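Local structure of agglutinin (Narcissus pseudonarcissus, 3DZW) at residues G13-M25 and Y84-I96. The protein binds mannose-containing glycans, here alpha-1,3-linked mannobiose, as a tetrameric lectin of the daffodil. Numbering follows the deposited sequence.
Sequences GEFLNNGRYVFIM and YVCVLQKDRNVVI. With MAN (alpha-D-mannopyranose), chain C.
L88 drives its isobutyl group into the hairpin formed by strands 15-18 and 21-25, where CD2 lies 3.6 Å from L16 O and 4.0 Å from F23 CB. A branched aliphatic side chain suits this place, because one methyl can touch both hairpin strands at once. Beside it V94 puts CG1 over one face of the F23 ring, offset toward the rim, a CH-pi contact of 4.2 Å from CG1 to the ring centroid. L33 of strand 31-35 also packs on L88 and F23, where sheets of the beta-prism II fold meet.

Equally tight is the CH-pi contact of R92 CG over the Y21 ring face, 3.5 Å from the centroid. The side chains cross at about a right angle, with ring and guanidinium planes 74° apart; arginine supplies methylenes for the ring and a charge for its salt bridge with D35. N18, with CG anti to its backbone N (chi1 -166°), directs ND2 to L88 O at 3.0 Å, nearly straight at 172°; the carbonyl, ending strand 84-88 of another sheet, lies in the amide plane.

The loose, solvent side is at K90, where a water joins K90 O to the Y21 hydroxyl, while K90 NZ forms a salt bridge with E8 of the second subunit.

Thus N18 holds L88 O, just before the Q89-R92 turn, and Y21 packs on R92 at its end. From this turn and from N93, just after it, Q89, D91 and N93 reach the mannose. Y97 OH bonds both Q89 OE1 and the sugar. Q89 NE2 and N93 N meet D91 OD1 from opposite faces, holding the carboxylate so that OD2 accepts from mannose O2 at 2.7 Å; this may pre-organise the site.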
loop_
_atom_site.group_PDB
_atom_site.type_symbol
_atom_site.label_atom_id
_atom_site.label_comp_id
_atom_site.label_asym_id
_atom_site.label_seq_id
_atom_site.Cartn_x
_atom_site.Cartn_y
_atom_site.Cartn_z
ATOM N N GLY A 13 -20.063 2.324 5.068
ATOM C CA GLY A 13 -19.405 1.726 3.904
ATOM C C GLY A 13 -17.883 1.913 3.866
ATOM O O GLY A 13 -17.215 1.305 3.031
ATOM N N GLU A 14 -17.332 2.749 4.768
ATOM C CA GLU A 14 -15.859 2.990 4.808
ATOM C C GLU A 14 -15.171 1.870 5.586
ATOM O O GLU A 14 -15.825 1.148 6.357
ATOM C CB GLU A 14 -15.534 4.385 5.348
ATOM C CG GLU A 14 -16.050 5.496 4.402
ATOM C CD GLU A 14 -15.624 6.892 4.809
ATOM O OE1 GLU A 14 -15.219 7.088 5.965
ATOM O OE2 GLU A 14 -15.716 7.806 3.952
ATOM N N PHE A 15 -13.855 1.739 5.403
ATOM C CA PHE A 15 -13.134 0.632 5.978
ATOM C C PHE A 15 -11.653 0.792 6.057
ATOM O O PHE A 15 -11.064 1.730 5.479
ATOM C CB PHE A 15 -13.354 -0.556 5.025
ATOM C CG PHE A 15 -12.865 -0.267 3.583
ATOM C CD1 PHE A 15 -13.703 0.386 2.659
ATOM C CD2 PHE A 15 -11.562 -0.604 3.179
ATOM C CE1 PHE A 15 -13.253 0.678 1.361
ATOM C CE2 PHE A 15 -11.112 -0.313 1.878
ATOM C CZ PHE A 15 -11.964 0.325 0.972
ATOM N N LEU A 16 -11.032 -0.147 6.786
ATOM C CA LEU A 16 -9.600 -0.263 6.875
ATOM C C LEU A 16 -9.281 -1.524 6.124
ATOM O O LEU A 16 -10.110 -2.453 6.091
ATOM C CB LEU A 16 -9.105 -0.399 8.313
ATOM C CG LEU A 16 -9.352 0.729 9.305
ATOM C CD1 LEU A 16 -8.730 0.363 10.676
ATOM C CD2 LEU A 16 -8.791 2.023 8.801
ATOM N N ASN A 17 -8.115 -1.585 5.486
ATOM C CA ASN A 17 -7.704 -2.813 4.756
ATOM C C ASN A 17 -6.230 -3.121 4.931
ATOM O O ASN A 17 -5.413 -2.219 5.191
ATOM C CB ASN A 17 -8.045 -2.751 3.246
ATOM C CG ASN A 17 -7.258 -1.681 2.503
ATOM O OD1 ASN A 17 -7.497 -0.490 2.664
ATOM N ND2 ASN A 17 -6.347 -2.118 1.634
ATOM N N ASN A 18 -5.887 -4.396 4.796
ATOM C CA ASN A 18 -4.515 -4.838 4.920
ATOM C C ASN A 18 -4.407 -6.214 4.292
ATOM O O ASN A 18 -4.777 -7.223 4.897
ATOM C CB ASN A 18 -4.084 -4.834 6.402
ATOM C CG ASN A 18 -2.562 -4.945 6.589
ATOM O OD1 ASN A 18 -1.848 -5.412 5.719
ATOM N ND2 ASN A 18 -2.077 -4.501 7.759
ATOM N N GLY A 19 -3.933 -6.247 3.047
ATOM C CA GLY A 19 -3.805 -7.495 2.307
ATOM C C GLY A 19 -5.176 -8.084 2.027
ATOM O O GLY A 19 -6.024 -7.444 1.411
ATOM N N ARG A 20 -5.395 -9.302 2.495
ATOM C CA ARG A 20 -6.677 -9.990 2.295
ATOM C C ARG A 20 -7.711 -9.674 3.406
ATOM O O ARG A 20 -8.832 -10.210 3.379
ATOM C CB ARG A 20 -6.456 -11.519 2.167
ATOM C CG ARG A 20 -5.761 -12.189 3.369
ATOM C CD ARG A 20 -5.428 -13.652 3.078
ATOM N NE ARG A 20 -6.615 -14.472 2.975
ATOM C CZ ARG A 20 -6.625 -15.752 2.609
ATOM N NH1 ARG A 20 -5.491 -16.380 2.279
ATOM N NH2 ARG A 20 -7.777 -16.407 2.555
ATOM N N TYR A 21 -7.351 -8.782 4.352
ATOM C CA TYR A 21 -8.253 -8.435 5.468
ATOM C C TYR A 21 -8.952 -7.077 5.279
ATOM O O TYR A 21 -8.333 -6.101 4.822
ATOM C CB TYR A 21 -7.491 -8.435 6.812
ATOM C CG TYR A 21 -6.586 -9.629 7.008
ATOM C CD1 TYR A 21 -7.050 -10.924 6.794
ATOM C CD2 TYR A 21 -5.279 -9.470 7.472
ATOM C CE1 TYR A 21 -6.220 -12.035 6.981
ATOM C CE2 TYR A 21 -4.441 -10.579 7.673
ATOM C CZ TYR A 21 -4.924 -11.855 7.425
ATOM O OH TYR A 21 -4.119 -12.953 7.615
ATOM N N VAL A 22 -10.248 -7.031 5.630
ATOM C CA VAL A 22 -11.056 -5.815 5.542
ATOM C C VAL A 22 -11.888 -5.637 6.855
ATOM O O VAL A 22 -12.578 -6.568 7.293
ATOM C CB VAL A 22 -11.992 -5.821 4.323
ATOM C CG1 VAL A 22 -12.891 -4.580 4.324
ATOM C CG2 VAL A 22 -11.183 -5.905 3.021
ATOM N N PHE A 23 -11.784 -4.445 7.459
ATOM C CA PHE A 23 -12.492 -4.079 8.700
ATOM C C PHE A 23 -13.422 -2.964 8.266
ATOM O O PHE A 23 -12.984 -1.817 8.053
ATOM C CB PHE A 23 -11.479 -3.674 9.763
ATOM C CG PHE A 23 -12.064 -3.441 11.144
ATOM C CD1 PHE A 23 -12.635 -4.486 11.858
ATOM C CD2 PHE A 23 -11.948 -2.200 11.765
ATOM C CE1 PHE A 23 -13.144 -4.281 13.143
ATOM C CE2 PHE A 23 -12.450 -1.995 13.062
ATOM C CZ PHE A 23 -13.043 -3.032 13.740
ATOM N N ILE A 24 -14.723 -3.293 8.132
ATOM C CA ILE A 24 -15.720 -2.350 7.581
ATOM C C ILE A 24 -16.954 -1.973 8.451
ATOM O O ILE A 24 -17.584 -2.827 9.078
ATOM C CB ILE A 24 -16.245 -2.925 6.186
ATOM C CG1 ILE A 24 -17.227 -1.960 5.487
ATOM C CG2 ILE A 24 -16.869 -4.303 6.371
ATOM C CD1 ILE A 24 -17.605 -2.406 4.056
ATOM N N MET A 25 -17.272 -0.667 8.444
ATOM C CA MET A 25 -18.427 -0.115 9.118
ATOM C C MET A 25 -19.543 -0.219 8.074
ATOM O O MET A 25 -19.743 0.701 7.256
ATOM C CB MET A 25 -18.158 1.324 9.528
ATOM C CG MET A 25 -19.316 2.100 10.260
ATOM S SD MET A 25 -19.789 1.513 11.902
ATOM C CE MET A 25 -20.745 0.034 11.523
ATOM N N TYR A 84 -4.219 8.313 20.154
ATOM C CA TYR A 84 -4.338 6.860 20.044
ATOM C C TYR A 84 -4.468 6.418 18.600
ATOM O O TYR A 84 -4.721 7.235 17.718
ATOM C CB TYR A 84 -5.583 6.376 20.789
ATOM C CG TYR A 84 -5.643 6.702 22.273
ATOM C CD1 TYR A 84 -6.071 7.951 22.718
ATOM C CD2 TYR A 84 -5.330 5.741 23.230
ATOM C CE1 TYR A 84 -6.142 8.248 24.093
ATOM C CE2 TYR A 84 -5.403 6.035 24.604
ATOM C CZ TYR A 84 -5.810 7.284 25.015
ATOM O OH TYR A 84 -5.887 7.572 26.366
ATOM N N VAL A 85 -4.304 5.104 18.367
ATOM C CA VAL A 85 -4.460 4.514 17.034
ATOM C C VAL A 85 -5.170 3.158 17.091
ATOM O O VAL A 85 -4.942 2.382 18.004
ATOM C CB VAL A 85 -3.090 4.309 16.273
ATOM C CG1 VAL A 85 -2.457 5.653 15.899
ATOM C CG2 VAL A 85 -2.117 3.430 17.082
ATOM N N CYS A 86 -6.064 2.922 16.120
ATOM C CA CYS A 86 -6.761 1.638 15.957
ATOM C C CYS A 86 -6.156 1.058 14.695
ATOM O O CYS A 86 -6.334 1.620 13.609
ATOM C CB CYS A 86 -8.245 1.811 15.806
ATOM S SG CYS A 86 -9.151 0.223 15.487
ATOM N N VAL A 87 -5.438 -0.065 14.829
ATOM C CA VAL A 87 -4.724 -0.671 13.711
ATOM C C VAL A 87 -5.205 -2.048 13.263
ATOM O O VAL A 87 -5.362 -2.939 14.083
ATOM C CB VAL A 87 -3.204 -0.851 14.093
ATOM C CG1 VAL A 87 -2.394 -1.405 12.911
ATOM C CG2 VAL A 87 -2.596 0.460 14.598
ATOM N N LEU A 88 -5.454 -2.200 11.935
ATOM C CA LEU A 88 -5.782 -3.494 11.329
ATOM C C LEU A 88 -4.420 -4.018 10.955
ATOM O O LEU A 88 -3.824 -3.584 9.962
ATOM C CB LEU A 88 -6.694 -3.360 10.112
ATOM C CG LEU A 88 -6.947 -4.648 9.276
ATOM C CD1 LEU A 88 -7.472 -5.797 10.128
ATOM C CD2 LEU A 88 -7.896 -4.366 8.103
ATOM N N GLN A 89 -3.905 -4.931 11.775
ATOM C CA GLN A 89 -2.526 -5.458 11.626
ATOM C C GLN A 89 -2.307 -6.550 10.570
ATOM O O GLN A 89 -3.233 -7.239 10.153
ATOM C CB GLN A 89 -2.039 -5.973 13.006
ATOM C CG GLN A 89 -2.094 -4.892 14.109
ATOM C CD GLN A 89 -1.558 -5.352 15.465
ATOM O OE1 GLN A 89 -1.364 -4.532 16.370
ATOM N NE2 GLN A 89 -1.300 -6.648 15.605
ATOM N N LYS A 90 -1.041 -6.698 10.169
ATOM C CA LYS A 90 -0.641 -7.705 9.186
ATOM C C LYS A 90 -0.853 -9.156 9.709
ATOM O O LYS A 90 -0.913 -10.103 8.911
ATOM C CB LYS A 90 0.825 -7.492 8.758
ATOM C CG LYS A 90 1.861 -7.653 9.889
ATOM C CD LYS A 90 3.266 -7.304 9.409
ATOM C CE LYS A 90 4.284 -7.438 10.532
ATOM N NZ LYS A 90 5.663 -7.028 10.105
ATOM N N ASP A 91 -0.961 -9.322 11.048
ATOM C CA ASP A 91 -1.193 -10.659 11.649
ATOM C C ASP A 91 -2.703 -10.951 11.838
ATOM O O ASP A 91 -3.063 -11.927 12.470
ATOM C CB ASP A 91 -0.426 -10.841 12.988
ATOM C CG ASP A 91 -0.978 -9.960 14.139
ATOM O OD1 ASP A 91 -1.852 -9.102 13.908
ATOM O OD2 ASP A 91 -0.516 -10.147 15.278
ATOM N N ARG A 92 -3.559 -10.049 11.297
ATOM C CA ARG A 92 -5.055 -10.176 11.314
ATOM C C ARG A 92 -5.753 -9.687 12.629
ATOM O O ARG A 92 -6.976 -9.763 12.750
ATOM C CB ARG A 92 -5.505 -11.636 10.967
ATOM C CG ARG A 92 -6.934 -11.703 10.379
ATOM C CD ARG A 92 -7.384 -13.124 10.007
ATOM N NE ARG A 92 -7.705 -13.924 11.183
ATOM C CZ ARG A 92 -8.200 -15.167 11.139
ATOM N NH1 ARG A 92 -8.447 -15.764 9.972
ATOM N NH2 ARG A 92 -8.463 -15.809 12.269
ATOM N N ASN A 93 -4.984 -9.179 13.584
ATOM C CA ASN A 93 -5.556 -8.689 14.806
ATOM C C ASN A 93 -5.909 -7.213 14.597
ATOM O O ASN A 93 -5.274 -6.531 13.781
ATOM C CB ASN A 93 -4.557 -8.861 15.965
ATOM C CG ASN A 93 -5.250 -9.019 17.369
ATOM O OD1 ASN A 93 -6.481 -8.993 17.490
ATOM N ND2 ASN A 93 -4.431 -9.216 18.411
ATOM N N VAL A 94 -6.952 -6.737 15.296
ATOM C CA VAL A 94 -7.362 -5.323 15.273
ATOM C C VAL A 94 -7.078 -4.856 16.709
ATOM O O VAL A 94 -7.680 -5.375 17.664
ATOM C CB VAL A 94 -8.806 -5.130 14.889
ATOM C CG1 VAL A 94 -9.185 -3.659 14.972
ATOM C CG2 VAL A 94 -9.064 -5.672 13.469
ATOM N N VAL A 95 -6.153 -3.889 16.856
ATOM C CA VAL A 95 -5.695 -3.434 18.173
ATOM C C VAL A 95 -5.658 -1.913 18.394
ATOM O O VAL A 95 -5.287 -1.158 17.500
ATOM C CB VAL A 95 -4.234 -3.963 18.419
ATOM C CG1 VAL A 95 -3.780 -3.700 19.849
ATOM C CG2 VAL A 95 -4.132 -5.442 18.108
ATOM N N ILE A 96 -6.032 -1.483 19.609
ATOM C CA ILE A 96 -5.970 -0.075 20.000
ATOM C C ILE A 96 -4.705 0.145 20.835
ATOM O O ILE A 96 -4.494 -0.561 21.849
ATOM C CB ILE A 96 -7.160 0.360 20.845
ATOM C CG1 ILE A 96 -8.454 0.287 20.043
ATOM C CG2 ILE A 96 -6.956 1.797 21.346
ATOM C CD1 ILE A 96 -9.692 0.593 20.865
HETATM C C1 MAN C . -0.994 -10.283 19.858
HETATM C C2 MAN C . -0.447 -9.506 18.669
HETATM C C3 MAN C . 0.049 -8.128 19.114
HETATM C C4 MAN C . -1.050 -7.393 19.857
HETATM C C5 MAN C . -1.613 -8.267 20.987
HETATM C C6 MAN C . -2.790 -7.594 21.681
HETATM O O2 MAN C . -1.457 -9.381 17.673
HETATM O O3 MAN C . 0.468 -7.361 17.998
HETATM O O4 MAN C . -0.538 -6.167 20.376
HETATM O O5 MAN C . -2.030 -9.543 20.474
HETATM O O6 MAN C . -3.220 -8.390 22.777
HETATM O O HOH W 1 -1.724 -12.784 8.798
#